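Immunity protein (Neisseria meningitidis, PDB 4Q7O) is a contact-dependent growth-inhibition (CDI) immunity protein that probably neutralises its cognate CDI toxin and so protects the cell that makes it. Local coordinates at residues 34-37 with 38-41; 125-128 with 129-133. All blocks are in the same frame, centred on the assembly; numbering follows the deposited sequence.

Contact 1: 34-37 with 38-41; sequences FETK and DTLL
T36 and T39 meet almost at right angles at the start of helix 37-46. T36 is the N-cap. Its OG1 sits between its own backbone N and carbonyl carbon (chi1 67°), and this turns the oxygen onto the first turn of the helix. There OG1 accepts a hydrogen bond from T39 N at 3.1 Å, fairly straight at 160°. The T39 hydroxyl lies just beside it, with OG1 3.1 Å from T36 OG1. On its other branch T39 presents a methyl. T39 CG2 packs on E35 CB at 3.7 Å, the two side chains slanting across each other. A bend at chi2 (-73°) keeps E35 OE1 near this methyl. One water joins the three residues: it donates to E35 OE1 at 2.7 Å, accepts from T36 N, and lies 2.7 Å from T39 OG1 in a further hydrogen bond. Helical backbone bonding begins with L40 N to T36 O and L41 N to K37 O. E35 leaves the helical path, linking helix 22-34 to helix 37-46. F34 meets F95 of the second subunit. E35 and T39 face strand 52-55 through V55 and F53. L40 and K37 pack on F118 of helix 104-121, and L41 faces helix 126-139.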
loop_
_atom_site.group_PDB
_atom_site.type_symbol
_atom_site.label_atom_id
_atom_site.label_comp_id
_atom_site.label_asym_id
_atom_site.label_seq_id
_atom_site.Cartn_x
_atom_site.Cartn_y
_atom_site.Cartn_z
ATOM N N PHE B 34 -10.154 10.143 -2.449
ATOM C CA PHE B 34 -11.452 10.242 -1.791
ATOM C C PHE B 34 -11.730 11.632 -1.221
ATOM O O PHE B 34 -12.859 12.126 -1.280
ATOM C CB PHE B 34 -11.541 9.180 -0.697
ATOM C CG PHE B 34 -12.863 9.115 -0.016
ATOM C CD1 PHE B 34 -13.931 8.472 -0.617
ATOM C CD2 PHE B 34 -13.032 9.671 1.240
ATOM C CE1 PHE B 34 -15.159 8.404 0.018
ATOM C CE2 PHE B 34 -14.253 9.602 1.883
ATOM C CZ PHE B 34 -15.319 8.974 1.272
ATOM N N GLU B 35 -10.703 12.267 -0.674
ATOM C CA GLU B 35 -10.858 13.590 -0.089
ATOM C C GLU B 35 -10.591 14.672 -1.128
ATOM O O GLU B 35 -10.064 14.397 -2.203
ATOM C CB GLU B 35 -9.904 13.754 1.092
ATOM C CG GLU B 35 -10.015 12.656 2.144
ATOM C CD GLU B 35 -11.276 12.739 2.994
ATOM O OE1 GLU B 35 -11.886 13.825 3.085
ATOM O OE2 GLU B 35 -11.642 11.707 3.598
ATOM N N THR B 36 -10.969 15.906 -0.810
ATOM C CA THR B 36 -10.700 17.018 -1.712
ATOM C C THR B 36 -9.204 17.328 -1.727
ATOM O O THR B 36 -8.461 16.915 -0.830
ATOM C CB THR B 36 -11.452 18.287 -1.293
ATOM O OG1 THR B 36 -10.923 18.760 -0.049
ATOM C CG2 THR B 36 -12.956 18.024 -1.163
ATOM N N LYS B 37 -8.757 18.073 -2.733
ATOM C CA LYS B 37 -7.352 18.447 -2.800
ATOM C C LYS B 37 -7.002 19.386 -1.652
ATOM O O LYS B 37 -5.896 19.334 -1.127
ATOM C CB LYS B 37 -6.998 19.056 -4.164
ATOM C CG LYS B 37 -7.024 18.034 -5.294
ATOM C CD LYS B 37 -6.581 18.620 -6.614
ATOM C CE LYS B 37 -6.665 17.577 -7.715
ATOM N NZ LYS B 37 -8.055 17.065 -7.914
ATOM N N ASP B 38 -7.952 20.227 -1.249
ATOM C CA ASP B 38 -7.726 21.112 -0.105
ATOM C C ASP B 38 -7.485 20.305 1.173
ATOM O O ASP B 38 -6.621 20.650 1.982
ATOM C CB ASP B 38 -8.896 22.078 0.095
ATOM C CG ASP B 38 -8.918 23.198 -0.927
ATOM O OD1 ASP B 38 -7.899 23.401 -1.622
ATOM O OD2 ASP B 38 -9.958 23.884 -1.020
ATOM N N THR B 39 -8.239 19.228 1.353
ATOM C CA THR B 39 -8.008 18.328 2.486
ATOM C C THR B 39 -6.623 17.678 2.425
ATOM O O THR B 39 -5.915 17.605 3.434
ATOM C CB THR B 39 -9.098 17.259 2.560
ATOM O OG1 THR B 39 -10.338 17.902 2.879
ATOM C CG2 THR B 39 -8.772 16.201 3.619
ATOM N N LEU B 40 -6.229 17.216 1.246
ATOM C CA LEU B 40 -4.888 16.657 1.084
ATOM C C LEU B 40 -3.803 17.671 1.456
ATOM O O LEU B 40 -2.824 17.318 2.106
ATOM C CB LEU B 40 -4.685 16.154 -0.341
ATOM C CG LEU B 40 -3.338 15.497 -0.652
ATOM C CD1 LEU B 40 -3.093 14.260 0.220
ATOM C CD2 LEU B 40 -3.270 15.139 -2.127
ATOM N N LEU B 41 -3.978 18.928 1.053
ATOM C CA LEU B 41 -3.039 19.977 1.441
ATOM C C LEU B 41 -2.939 20.112 2.961
ATOM O O LEU B 41 -1.843 20.274 3.496
ATOM C CB LEU B 41 -3.395 21.316 0.784
ATOM C CG LEU B 41 -3.057 21.412 -0.702
ATOM C CD1 LEU B 41 -3.529 22.740 -1.251
ATOM C CD2 LEU B 41 -1.571 21.266 -0.912
HETATM O O HOH W 1 -12.238 16.212 1.864
#

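Contact 2: 125-128 with 129-133; sequences YQKK and CKEIQ
C129 packs against Y125 in the first turns of the C-terminal alpha-helix 126-139, where Y125 holds the N-cap position. This is the tight side. C129 SG lies 4.0 Å from Y125 CB and 3.4 Å from Y125 O. The same carbonyl oxygen accepts from C129 N at 3.0 Å, the first of five successive i to i+4 backbone bonds. C129 is buried, touching F118 and L119 of helix 104-121, while the Y125 ring meets that of F118. I132 is buried too, and its CG1 lies 3.3 Å from K128 O.

The other side is looser and carries long polar chains. K127 sends CG out anti to its backbone N (chi1 -179°), and a bend at chi4 brings NZ to E131 for a salt bridge. The modelled separation is too short for its exact length to be relied on. Q126 and K130 slant past each other, with Q126 NE2 3.7 Å from K130 CE. K130 NZ instead donates to Q133 OE1 at 2.8 Å, in the plane of that carbonyl. The second oxygen of E131 is tied back to the helix: a single water donates to K128 O at 2.9 Å and to E131 OE2 at 3.2 Å.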
loop_
_atom_site.group_PDB
_atom_site.type_symbol
_atom_site.label_atom_id
_atom_site.label_comp_id
_atom_site.label_asym_id
_atom_site.label_seq_id
_atom_site.Cartn_x
_atom_site.Cartn_y
_atom_site.Cartn_z
ATOM N N TYR B 125 -1.301 23.609 -8.266
ATOM C CA TYR B 125 -1.003 23.719 -6.840
ATOM C C TYR B 125 0.475 23.990 -6.535
ATOM O O TYR B 125 0.903 23.839 -5.395
ATOM C CB TYR B 125 -1.479 22.468 -6.090
ATOM C CG TYR B 125 -2.984 22.365 -6.024
ATOM C CD1 TYR B 125 -3.692 21.713 -7.019
ATOM C CD2 TYR B 125 -3.699 22.946 -4.984
ATOM C CE1 TYR B 125 -5.064 21.633 -6.983
ATOM C CE2 TYR B 125 -5.080 22.868 -4.937
ATOM C CZ TYR B 125 -5.757 22.210 -5.943
ATOM O OH TYR B 125 -7.126 22.125 -5.920
ATOM N N GLN B 126 1.227 24.407 -7.551
ATOM C CA GLN B 126 2.670 24.654 -7.430
ATOM C C GLN B 126 3.041 25.536 -6.236
ATOM O O GLN B 126 3.840 25.136 -5.377
ATOM C CB GLN B 126 3.218 25.286 -8.722
ATOM C CG GLN B 126 4.701 25.643 -8.666
ATOM C CD GLN B 126 5.627 24.460 -8.908
ATOM O OE1 GLN B 126 5.187 23.363 -9.278
ATOM N NE2 GLN B 126 6.927 24.681 -8.702
ATOM N N LYS B 127 2.467 26.735 -6.190
ATOM C CA LYS B 127 2.806 27.711 -5.159
ATOM C C LYS B 127 2.540 27.191 -3.743
ATOM O O LYS B 127 3.396 27.291 -2.864
ATOM C CB LYS B 127 2.033 29.011 -5.400
ATOM C CG LYS B 127 2.315 30.126 -4.409
ATOM C CD LYS B 127 1.411 31.326 -4.689
ATOM C CE LYS B 127 1.730 32.501 -3.782
ATOM N NZ LYS B 127 1.684 32.129 -2.342
ATOM N N LYS B 128 1.360 26.622 -3.529
ATOM C CA LYS B 128 0.981 26.148 -2.202
ATOM C C LYS B 128 1.850 24.979 -1.743
ATOM O O LYS B 128 2.229 24.894 -0.575
ATOM C CB LYS B 128 -0.488 25.732 -2.194
ATOM C CG LYS B 128 -1.457 26.900 -2.283
ATOM C CD LYS B 128 -2.879 26.402 -2.456
ATOM C CE LYS B 128 -3.876 27.552 -2.488
ATOM N NZ LYS B 128 -5.276 27.046 -2.583
ATOM N N CYS B 129 2.159 24.072 -2.662
ATOM C CA CYS B 129 2.980 22.911 -2.326
ATOM C C CYS B 129 4.427 23.292 -2.047
ATOM O O CYS B 129 5.053 22.744 -1.141
ATOM C CB CYS B 129 2.906 21.859 -3.424
ATOM S SG CYS B 129 1.296 21.075 -3.527
ATOM N N LYS B 130 4.958 24.236 -2.817
ATOM C CA LYS B 130 6.311 24.721 -2.565
ATOM C C LYS B 130 6.412 25.395 -1.200
ATOM O O LYS B 130 7.415 25.249 -0.497
ATOM C CB LYS B 130 6.770 25.667 -3.671
ATOM C CG LYS B 130 7.148 24.941 -4.944
ATOM C CD LYS B 130 8.274 23.959 -4.662
ATOM C CE LYS B 130 8.422 22.957 -5.777
ATOM N NZ LYS B 130 9.546 22.013 -5.504
ATOM N N GLU B 131 5.368 26.121 -0.816
ATOM C CA GLU B 131 5.344 26.738 0.508
ATOM C C GLU B 131 5.391 25.685 1.609
ATOM O O GLU B 131 6.063 25.864 2.618
ATOM C CB GLU B 131 4.104 27.616 0.676
ATOM C CG GLU B 131 4.230 28.974 0.012
ATOM C CD GLU B 131 2.892 29.652 -0.192
ATOM O OE1 GLU B 131 2.879 30.756 -0.775
ATOM O OE2 GLU B 131 1.858 29.081 0.223
ATOM N N ILE B 132 4.674 24.587 1.409
ATOM C CA ILE B 132 4.657 23.516 2.391
ATOM C C ILE B 132 6.006 22.795 2.434
ATOM O O ILE B 132 6.504 22.470 3.517
ATOM C CB ILE B 132 3.498 22.537 2.129
ATOM C CG1 ILE B 132 2.162 23.275 2.263
ATOM C CG2 ILE B 132 3.560 21.347 3.097
ATOM C CD1 ILE B 132 0.979 22.506 1.728
ATOM N N GLN B 133 6.604 22.561 1.267
ATOM C CA GLN B 133 7.965 22.023 1.214
ATOM C C GLN B 133 8.985 22.920 1.913
ATOM O O GLN B 133 9.943 22.430 2.505
ATOM C CB GLN B 133 8.403 21.794 -0.231
ATOM C CG GLN B 133 7.901 20.497 -0.817
ATOM C CD GLN B 133 8.416 20.264 -2.224
ATOM O OE1 GLN B 133 8.597 21.208 -2.992
ATOM N NE2 GLN B 133 8.668 19.003 -2.566
HETATM O O HOH W 2 0.601 26.319 1.295
#

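Contact 1 comes first along the chain and contact 2 follows near its C-terminal end. Their centres are about 14 Å apart. Each lies at the N-terminal end of a helix, 37-46 and 126-139, and these two helices pack together. The contacts touch directly. K37 CD meets Y125 CE1 at 3.4 Å, and L41 CD1 meets Y125 CD2 at 3.7 Å. L41 also reaches I132 and C129 through CD2. Both contacts share F118 of helix 104-121, so three helices converge here. Contact 1 also borders the antiparallel sheet through strand 52-55. Together they join the C-terminal helix to the earlier helical part of the fold.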